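Local coordinates for protein nitrite oxidoreductase subunit C (Kuenenia stuttgartiensis, PDB 7B04) that binds a heme b and two calcium ions as a subunit of the nitrite oxidoreductase complex, and probably serves in electron transport, at residues L49-M54 with I100-D105; A126-R131 with P185-N190; R231-L236 with Q250-C255. One frame throughout, in Å; residues are numbered along the deposited sequence.

Interaction 1 (L49-M54 with I100-D105); sequences LNVKYM and IKAIHD
Ile100 meets Leu49 where the two strands are still apart: CD2 of Leu49 packs against the carbonyl O and CG2 of Ile100. Ala102 lies deeper in the contact. Its CB touches Leu49 CD1 at 3.5 Å and Val51 CG2 at 3.6 Å, and its O accepts a hydrogen bond from Lys52 N at 3.2 Å. Ile103 turns to the face of the sheet that also carries Lys52. There Ile103 CG2 meets the methyl CE of Met54 at 3.6 Å, brought over by the bend at the last torsion of Met54 (chi3 73°). These strands, 49-53 and 97-104, form a parallel pair in the heme-binding, ethylbenzene dehydrogenase-like domain, and strand 306-316 flanks 49-53 on its other edge. His104 N donates a hydrogen bond to Lys52 O, and His104 O accepts a nearly straight one from Met54 N (N-H...O 172°). The His104 side chain falls on the same face as Tyr53. Val51 CG1 reaches the imidazole edge in its plane, 3.3 Å from CD2 of His104, while CA of Tyr53 lies over one ring face. His104 NE2 hydrogen-bonds to Glu317 O. Asp105 O sits at the edge of the Tyr53 ring, and Asp105 OD1 accepts a hydrogen bond from Ile56 N.

Interaction 2 (A126-R131 with P185-N190); sequences ATQEFR and PARYPN
Arg187 NE donates to Glu129 OE1 at 3.3 Å, the one hydrogen bond between 126-131 and 185-190. It is weak, with an N-H...O angle of 135°, and forms part of a salt bridge. The two side chains come from opposite directions. Their carboxylate and guanidinium planes are 25° apart, and OE2 of Glu129 lies 3.4 Å from NH2 of Arg187. The arginine reaches across because CG stands anti to its backbone N (chi1 176°) and the chain then bends at chi2. Ala126 packs against both side chains of the other segment. Its CB is 3.4 Å from Arg187 NE and 3.3 Å from Tyr188 OH. Within 185-190, Tyr188 CE1 lies over one face of the Arg187 guanidinium, toward its rim. Gln128 NE2 only touches Arg187 NH2, the amide and guanidinium planes standing nearly at right angles. Ala126 to Glu129 form a type I beta turn, closed by a hydrogen bond from Glu129 N to Ala126 O at 3.1 Å. Both segments are loops of the heme-binding domain, and subunit B lies against them. Asp136 of subunit B hydrogen-bonds through its carboxylate to the Tyr188 hydroxyl and through its backbone N to Gln128 OE1. On subunit A, Tyr943 meets the Tyr188 ring. Arg187 thus has an acidic partner in its own chain, Glu129, and a long, weak one in subunit B, Asp136. Glu129, with a smaller contribution from Asp136, would probably offset the positive charge of Arg187 at this subunit boundary.

Interaction 3 (R231-L236 with Q250-C255); sequences RAVEDL and QDVDGC. With CA (calcium ion), chain B.
A calcium site joins strand 233-238 to the loop that leads into strand 253-258. Asp235 OD2 binds the calcium at 2.5 Å and Asp251 OD1 at 2.6 Å. Gln247, His249 through its backbone O, and Asp278 complete the site. The ion draws together two carboxylates whose negative charges would otherwise probably repel. Asp235 extends toward the metal with CG anti to its backbone N (chi1 -171°). Its backbone N is held by the side chain of Gln250, whose OE1 accepts a hydrogen bond from it at 3.1 Å. The donor sits above the carbonyl plane of that amide. Gln250 OE1 also packs against CG of Glu234, whose carboxylate is bound by Ser246 and Lys168 of the same chain and by Arg209 of subunit B. Beside Asp235, CG1 of Val252 touches both Val233 CG1 and Asp235 CB, each at 3.6 Å. The two valine side chains cross at about a right angle.

Arg231 clasps the loop on its way to strand 253-258. Its NE donates to Val252 O at 2.8 Å, with the acceptor in the guanidinium plane. The bend at chi3 (-94°) brings the guanidinium to the loop, with Gln250 O over one of its faces. CB of Gln250 packs near CD of Arg231. A leucine in place of Arg231 would probably leave Val252 O without this donor and uncover the Gln250 side of the loop. Further along, Asp253 OD1 accepts two weak hydrogen bonds, one from Ala232 N at 3.5 Å and one from Gly254 N at 2.7 Å.

In the fold
The three interactions follow one another along the chain, each closing before the next opens. Interactions 1 and 3 belong to the beta-strand body of the heme-binding domain, with centres about 19 Å apart. Strand 97-104 pairs with 108-116, which pairs with 262-270 and through it with 253-258, so a run of antiparallel neighbours links the two. Interaction 2 lies in loops; its centre is about 24 Å from that of interaction 3 and about 38 Å from that of interaction 1, across the chain's centre. Interaction 1 joins strands away from the annotated sites, interaction 3 holds a calcium site in the interior, and interaction 2 meets subunits A and B. Interaction 3 also reaches subunit B, through Glu234.

Interaction 1 (L49-M54 with I100-D105)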
loop_
_atom_site.group_PDB
_atom_site.type_symbol
_atom_site.label_atom_id
_atom_site.label_comp_id
_atom_site.label_asym_id
_atom_site.label_seq_id
_atom_site.Cartn_x
_atom_site.Cartn_y
_atom_site.Cartn_z
ATOM N N LEU C 49 14.505 -60.406 25.005
ATOM C CA LEU C 49 13.108 -60.032 25.160
ATOM C C LEU C 49 12.265 -61.207 24.683
ATOM O O LEU C 49 12.318 -61.581 23.506
ATOM C CB LEU C 49 12.802 -58.761 24.366
ATOM C CG LEU C 49 11.488 -58.003 24.590
ATOM C CD1 LEU C 49 10.371 -58.603 23.768
ATOM C CD2 LEU C 49 11.108 -57.970 26.060
ATOM N N ASN C 50 11.495 -61.787 25.595
ATOM C CA ASN C 50 10.693 -62.966 25.305
ATOM C C ASN C 50 9.241 -62.553 25.103
ATOM O O ASN C 50 8.648 -61.905 25.972
ATOM C CB ASN C 50 10.812 -63.983 26.440
ATOM C CG ASN C 50 10.240 -65.336 26.078
ATOM O OD1 ASN C 50 9.887 -65.588 24.928
ATOM N ND2 ASN C 50 10.141 -66.217 27.068
ATOM N N VAL C 51 8.673 -62.931 23.961
ATOM C CA VAL C 51 7.274 -62.649 23.663
ATOM C C VAL C 51 6.461 -63.813 24.213
ATOM O O VAL C 51 6.515 -64.928 23.685
ATOM C CB VAL C 51 7.043 -62.467 22.158
ATOM C CG1 VAL C 51 5.598 -62.120 21.890
ATOM C CG2 VAL C 51 7.942 -61.389 21.613
ATOM N N LYS C 52 5.715 -63.556 25.283
ATOM C CA LYS C 52 4.954 -64.599 25.953
ATOM C C LYS C 52 3.677 -64.905 25.183
ATOM O O LYS C 52 2.953 -63.991 24.776
ATOM C CB LYS C 52 4.627 -64.178 27.384
ATOM C CG LYS C 52 3.949 -65.259 28.199
ATOM C CD LYS C 52 3.819 -64.848 29.652
ATOM C CE LYS C 52 2.974 -65.839 30.431
ATOM N NZ LYS C 52 3.630 -67.171 30.526
ATOM N N TYR C 53 3.403 -66.191 24.978
ATOM C CA TYR C 53 2.171 -66.596 24.317
ATOM C C TYR C 53 0.999 -66.573 25.294
ATOM O O TYR C 53 1.051 -67.205 26.354
ATOM C CB TYR C 53 2.317 -67.992 23.718
ATOM C CG TYR C 53 0.997 -68.537 23.247
ATOM C CD1 TYR C 53 0.407 -68.060 22.086
ATOM C CD2 TYR C 53 0.322 -69.500 23.983
ATOM C CE1 TYR C 53 -0.810 -68.543 21.658
ATOM C CE2 TYR C 53 -0.897 -69.985 23.564
ATOM C CZ TYR C 53 -1.457 -69.505 22.401
ATOM O OH TYR C 53 -2.671 -69.986 21.978
ATOM N N MET C 54 -0.056 -65.843 24.934
ATOM C CA MET C 54 -1.238 -65.717 25.787
ATOM C C MET C 54 -2.407 -65.254 24.926
ATOM O O MET C 54 -2.321 -64.189 24.310
ATOM C CB MET C 54 -0.984 -64.764 26.954
ATOM C CG MET C 54 -0.635 -63.336 26.571
ATOM S SD MET C 54 -0.526 -62.245 27.998
ATOM C CE MET C 54 1.019 -62.793 28.712
ATOM N N ILE C 100 10.357 -52.488 28.039
ATOM C CA ILE C 100 9.702 -53.066 26.869
ATOM C C ILE C 100 9.198 -54.464 27.205
ATOM O O ILE C 100 9.957 -55.304 27.700
ATOM C CB ILE C 100 10.628 -53.096 25.635
ATOM C CG1 ILE C 100 9.880 -53.672 24.429
ATOM C CG2 ILE C 100 11.915 -53.863 25.912
ATOM C CD1 ILE C 100 10.551 -53.408 23.102
ATOM N N LYS C 101 7.912 -54.701 26.957
ATOM C CA LYS C 101 7.295 -56.011 27.084
ATOM C C LYS C 101 6.650 -56.401 25.760
ATOM O O LYS C 101 6.387 -55.552 24.904
ATOM C CB LYS C 101 6.237 -56.034 28.197
ATOM C CG LYS C 101 6.789 -55.900 29.602
ATOM C CD LYS C 101 5.680 -56.033 30.633
ATOM C CE LYS C 101 6.217 -55.906 32.047
ATOM N NZ LYS C 101 5.134 -56.030 33.060
ATOM N N ALA C 102 6.391 -57.697 25.595
ATOM C CA ALA C 102 5.822 -58.182 24.346
ATOM C C ALA C 102 5.058 -59.477 24.581
ATOM O O ALA C 102 5.484 -60.333 25.362
ATOM C CB ALA C 102 6.901 -58.396 23.280
ATOM N N ILE C 103 3.932 -59.609 23.875
ATOM C CA ILE C 103 3.019 -60.742 23.975
ATOM C C ILE C 103 2.466 -60.992 22.577
ATOM O O ILE C 103 2.456 -60.100 21.727
ATOM C CB ILE C 103 1.872 -60.482 24.974
ATOM C CG1 ILE C 103 1.109 -59.221 24.568
ATOM C CG2 ILE C 103 2.404 -60.346 26.393
ATOM C CD1 ILE C 103 -0.011 -58.856 25.503
ATOM N N HIS C 104 2.003 -62.217 22.332
ATOM C CA HIS C 104 1.412 -62.495 21.028
ATOM C C HIS C 104 0.317 -63.549 21.130
ATOM O O HIS C 104 0.284 -64.370 22.052
ATOM C CB HIS C 104 2.476 -62.879 19.984
ATOM C CG HIS C 104 2.971 -64.288 20.079
ATOM N ND1 HIS C 104 2.262 -65.364 19.589
ATOM C CD2 HIS C 104 4.133 -64.793 20.555
ATOM C CE1 HIS C 104 2.953 -66.472 19.788
ATOM N NE2 HIS C 104 4.093 -66.153 20.371
ATOM N N ASP C 105 -0.573 -63.510 20.136
ATOM C CA ASP C 105 -1.752 -64.358 20.037
ATOM C C ASP C 105 -1.510 -65.637 19.265
ATOM O O ASP C 105 -2.226 -66.623 19.471
ATOM C CB ASP C 105 -2.826 -63.620 19.218
ATOM C CG ASP C 105 -3.965 -63.081 20.035
ATOM O OD1 ASP C 105 -4.380 -63.729 21.014
ATOM O OD2 ASP C 105 -4.475 -62.004 19.655
#

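Interaction 2 (A126-R131 with P185-N190)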
loop_
_atom_site.group_PDB
_atom_site.type_symbol
_atom_site.label_atom_id
_atom_site.label_comp_id
_atom_site.label_asym_id
_atom_site.label_seq_id
_atom_site.Cartn_x
_atom_site.Cartn_y
_atom_site.Cartn_z
ATOM N N ALA C 126 2.913 -25.543 15.771
ATOM C CA ALA C 126 3.699 -24.320 15.871
ATOM C C ALA C 126 5.141 -24.601 15.463
ATOM O O ALA C 126 5.656 -25.710 15.647
ATOM C CB ALA C 126 3.636 -23.748 17.287
ATOM N N THR C 127 5.801 -23.574 14.924
ATOM C CA THR C 127 7.132 -23.757 14.349
ATOM C C THR C 127 8.162 -24.223 15.375
ATOM O O THR C 127 9.078 -24.986 15.041
ATOM C CB THR C 127 7.591 -22.445 13.694
ATOM O OG1 THR C 127 6.742 -22.143 12.583
ATOM C CG2 THR C 127 9.032 -22.555 13.225
ATOM N N GLN C 128 8.008 -23.817 16.630
ATOM C CA GLN C 128 8.965 -24.128 17.691
ATOM C C GLN C 128 8.607 -25.394 18.475
ATOM O O GLN C 128 9.292 -25.721 19.450
ATOM C CB GLN C 128 9.131 -22.930 18.638
ATOM C CG GLN C 128 7.945 -22.636 19.531
ATOM C CD GLN C 128 6.850 -21.911 18.790
ATOM O OE1 GLN C 128 7.110 -21.189 17.828
ATOM N NE2 GLN C 128 5.613 -22.111 19.223
ATOM N N GLU C 129 7.494 -26.049 18.148
ATOM C CA GLU C 129 7.015 -27.192 18.914
ATOM C C GLU C 129 7.218 -28.494 18.150
ATOM O O GLU C 129 7.012 -28.561 16.931
ATOM C CB GLU C 129 5.535 -27.008 19.256
ATOM C CG GLU C 129 5.319 -25.813 20.151
ATOM C CD GLU C 129 3.898 -25.726 20.668
ATOM O OE1 GLU C 129 3.007 -26.355 20.067
ATOM O OE2 GLU C 129 3.673 -25.021 21.665
ATOM N N PHE C 130 7.554 -29.544 18.888
ATOM C CA PHE C 130 7.818 -30.858 18.331
ATOM C C PHE C 130 7.035 -31.897 19.119
ATOM O O PHE C 130 6.529 -31.633 20.216
ATOM C CB PHE C 130 9.319 -31.189 18.358
ATOM C CG PHE C 130 10.166 -30.203 17.614
ATOM C CD1 PHE C 130 10.532 -30.427 16.300
ATOM C CD2 PHE C 130 10.595 -29.040 18.228
ATOM C CE1 PHE C 130 11.323 -29.505 15.616
ATOM C CE2 PHE C 130 11.382 -28.123 17.546
ATOM C CZ PHE C 130 11.749 -28.359 16.246
ATOM N N ARG C 131 6.987 -33.107 18.581
ATOM C CA ARG C 131 6.142 -34.145 19.145
ATOM C C ARG C 131 6.989 -35.113 19.954
ATOM O O ARG C 131 8.158 -35.365 19.639
ATOM C CB ARG C 131 5.409 -34.922 18.052
ATOM C CG ARG C 131 6.400 -35.576 17.087
ATOM C CD ARG C 131 5.731 -36.607 16.198
ATOM N NE ARG C 131 5.038 -35.972 15.089
ATOM C CZ ARG C 131 5.621 -35.708 13.925
ATOM N NH1 ARG C 131 6.902 -36.015 13.724
ATOM N NH2 ARG C 131 4.926 -35.122 12.962
ATOM N N PRO C 185 -6.479 -23.658 13.766
ATOM C CA PRO C 185 -7.233 -23.028 14.866
ATOM C C PRO C 185 -7.121 -23.759 16.194
ATOM O O PRO C 185 -7.353 -23.143 17.243
ATOM C CB PRO C 185 -8.677 -23.025 14.347
ATOM C CG PRO C 185 -8.533 -22.992 12.876
ATOM C CD PRO C 185 -7.326 -23.835 12.573
ATOM N N ALA C 186 -6.773 -25.049 16.189
ATOM C CA ALA C 186 -6.550 -25.759 17.444
ATOM C C ALA C 186 -5.339 -25.212 18.189
ATOM O O ALA C 186 -5.288 -25.280 19.422
ATOM C CB ALA C 186 -6.382 -27.255 17.180
ATOM N N ARG C 187 -4.362 -24.671 17.463
ATOM C CA ARG C 187 -3.171 -24.086 18.063
ATOM C C ARG C 187 -3.285 -22.581 18.260
ATOM O O ARG C 187 -2.776 -22.056 19.255
ATOM C CB ARG C 187 -1.940 -24.395 17.201
ATOM C CG ARG C 187 -0.644 -23.759 17.684
ATOM C CD ARG C 187 -0.220 -24.319 19.030
ATOM N NE ARG C 187 1.032 -23.741 19.500
ATOM C CZ ARG C 187 1.113 -22.618 20.204
ATOM N NH1 ARG C 187 0.009 -21.954 20.518
ATOM N NH2 ARG C 187 2.294 -22.159 20.592
ATOM N N TYR C 188 -3.939 -21.881 17.337
ATOM C CA TYR C 188 -4.105 -20.429 17.397
ATOM C C TYR C 188 -5.594 -20.116 17.328
ATOM O O TYR C 188 -6.123 -19.778 16.260
ATOM C CB TYR C 188 -3.331 -19.741 16.273
ATOM C CG TYR C 188 -1.852 -20.058 16.275
ATOM C CD1 TYR C 188 -1.000 -19.473 17.202
ATOM C CD2 TYR C 188 -1.309 -20.944 15.353
ATOM C CE1 TYR C 188 0.353 -19.760 17.211
ATOM C CE2 TYR C 188 0.044 -21.235 15.352
ATOM C CZ TYR C 188 0.869 -20.640 16.285
ATOM O OH TYR C 188 2.216 -20.925 16.294
ATOM N N PRO C 189 -6.306 -20.219 18.455
ATOM C CA PRO C 189 -7.771 -20.073 18.415
ATOM C C PRO C 189 -8.253 -18.674 18.067
ATOM O O PRO C 189 -9.435 -18.517 17.734
ATOM C CB PRO C 189 -8.200 -20.470 19.834
ATOM C CG PRO C 189 -7.009 -20.161 20.678
ATOM C CD PRO C 189 -5.805 -20.442 19.823
ATOM N N ASN C 190 -7.393 -17.660 18.122
ATOM C CA ASN C 190 -7.787 -16.294 17.801
ATOM C C ASN C 190 -7.572 -15.940 16.335
ATOM O O ASN C 190 -7.852 -14.802 15.940
ATOM C CB ASN C 190 -7.015 -15.302 18.677
ATOM C CG ASN C 190 -7.278 -15.499 20.155
ATOM O OD1 ASN C 190 -8.395 -15.811 20.564
ATOM N ND2 ASN C 190 -6.244 -15.314 20.967
#

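Interaction 3 (R231-L236 with Q250-C255)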
loop_
_atom_site.group_PDB
_atom_site.type_symbol
_atom_site.label_atom_id
_atom_site.label_comp_id
_atom_site.label_asym_id
_atom_site.label_seq_id
_atom_site.Cartn_x
_atom_site.Cartn_y
_atom_site.Cartn_z
ATOM N N ARG C 231 -4.454 -43.433 11.773
ATOM C CA ARG C 231 -3.461 -44.333 12.326
ATOM C C ARG C 231 -2.595 -43.553 13.307
ATOM O O ARG C 231 -2.482 -42.328 13.220
ATOM C CB ARG C 231 -2.659 -44.919 11.156
ATOM C CG ARG C 231 -1.419 -45.697 11.455
ATOM C CD ARG C 231 -1.015 -46.453 10.198
ATOM N NE ARG C 231 -1.557 -47.806 10.192
ATOM C CZ ARG C 231 -2.574 -48.206 9.435
ATOM N NH1 ARG C 231 -3.187 -47.349 8.629
ATOM N NH2 ARG C 231 -2.993 -49.463 9.503
ATOM N N ALA C 232 -1.983 -44.274 14.250
ATOM C CA ALA C 232 -1.122 -43.648 15.244
ATOM C C ALA C 232 0.351 -44.009 15.111
ATOM O O ALA C 232 1.191 -43.338 15.722
ATOM C CB ALA C 232 -1.595 -44.011 16.657
ATOM N N VAL C 233 0.691 -45.034 14.335
ATOM C CA VAL C 233 2.070 -45.474 14.168
ATOM C C VAL C 233 2.332 -45.609 12.677
ATOM O O VAL C 233 1.533 -46.217 11.959
ATOM C CB VAL C 233 2.345 -46.807 14.892
ATOM C CG1 VAL C 233 3.796 -47.228 14.713
ATOM C CG2 VAL C 233 2.006 -46.688 16.374
ATOM N N GLU C 234 3.471 -45.103 12.222
ATOM C CA GLU C 234 3.805 -45.165 10.808
ATOM C C GLU C 234 4.693 -46.374 10.549
ATOM O O GLU C 234 5.655 -46.616 11.284
ATOM C CB GLU C 234 4.504 -43.882 10.356
ATOM C CG GLU C 234 4.834 -43.840 8.868
ATOM C CD GLU C 234 5.619 -42.600 8.475
ATOM O OE1 GLU C 234 5.492 -42.157 7.313
ATOM O OE2 GLU C 234 6.361 -42.068 9.325
ATOM N N ASP C 235 4.350 -47.138 9.517
ATOM C CA ASP C 235 5.113 -48.309 9.115
ATOM C C ASP C 235 6.054 -47.883 7.998
ATOM O O ASP C 235 5.602 -47.429 6.944
ATOM C CB ASP C 235 4.175 -49.426 8.659
ATOM C CG ASP C 235 4.889 -50.740 8.445
ATOM O OD1 ASP C 235 5.472 -51.267 9.413
ATOM O OD2 ASP C 235 4.837 -51.265 7.315
ATOM N N LEU C 236 7.356 -48.005 8.237
ATOM C CA LEU C 236 8.333 -47.444 7.317
ATOM C C LEU C 236 9.616 -48.271 7.341
ATOM O O LEU C 236 9.838 -49.084 8.242
ATOM C CB LEU C 236 8.563 -45.957 7.637
ATOM C CG LEU C 236 9.173 -45.406 8.924
ATOM C CD1 LEU C 236 9.155 -43.897 8.815
ATOM C CD2 LEU C 236 8.426 -45.835 10.167
ATOM N N GLN C 250 0.659 -49.340 4.863
ATOM C CA GLN C 250 0.871 -49.203 6.299
ATOM C C GLN C 250 0.141 -50.322 7.030
ATOM O O GLN C 250 -1.055 -50.543 6.807
ATOM C CB GLN C 250 0.367 -47.849 6.798
ATOM C CG GLN C 250 0.771 -46.667 5.941
ATOM C CD GLN C 250 2.203 -46.246 6.179
ATOM O OE1 GLN C 250 2.579 -45.895 7.296
ATOM N NE2 GLN C 250 3.010 -46.276 5.127
ATOM N N ASP C 251 0.862 -51.022 7.910
ATOM C CA ASP C 251 0.333 -52.210 8.559
ATOM C C ASP C 251 0.369 -52.177 10.080
ATOM O O ASP C 251 -0.314 -52.994 10.707
ATOM C CB ASP C 251 1.097 -53.457 8.084
ATOM C CG ASP C 251 0.652 -53.923 6.714
ATOM O OD1 ASP C 251 1.513 -54.064 5.823
ATOM O OD2 ASP C 251 -0.561 -54.150 6.531
ATOM N N VAL C 252 1.131 -51.276 10.691
ATOM C CA VAL C 252 1.253 -51.215 12.143
ATOM C C VAL C 252 0.316 -50.141 12.677
ATOM O O VAL C 252 0.127 -49.090 12.048
ATOM C CB VAL C 252 2.713 -50.960 12.574
ATOM C CG1 VAL C 252 3.198 -49.609 12.083
ATOM C CG2 VAL C 252 2.858 -51.078 14.086
ATOM N N ASP C 253 -0.293 -50.414 13.830
ATOM C CA ASP C 253 -1.142 -49.468 14.540
ATOM C C ASP C 253 -0.770 -49.504 16.019
ATOM O O ASP C 253 0.098 -50.274 16.441
ATOM C CB ASP C 253 -2.625 -49.794 14.323
ATOM C CG ASP C 253 -3.526 -48.597 14.548
ATOM O OD1 ASP C 253 -3.008 -47.516 14.900
ATOM O OD2 ASP C 253 -4.755 -48.736 14.365
ATOM N N GLY C 254 -1.430 -48.673 16.817
ATOM C CA GLY C 254 -1.129 -48.635 18.238
ATOM C C GLY C 254 -1.944 -47.580 18.953
ATOM O O GLY C 254 -2.600 -46.735 18.334
ATOM N N CYS C 255 -1.884 -47.643 20.282
ATOM C CA CYS C 255 -2.525 -46.689 21.177
ATOM C C CYS C 255 -1.518 -46.266 22.240
ATOM O O CYS C 255 -0.423 -46.824 22.340
ATOM C CB CYS C 255 -3.779 -47.286 21.827
ATOM S SG CYS C 255 -3.461 -48.749 22.841
HETATM CA CA CA B . 3.712 -52.658 5.555
#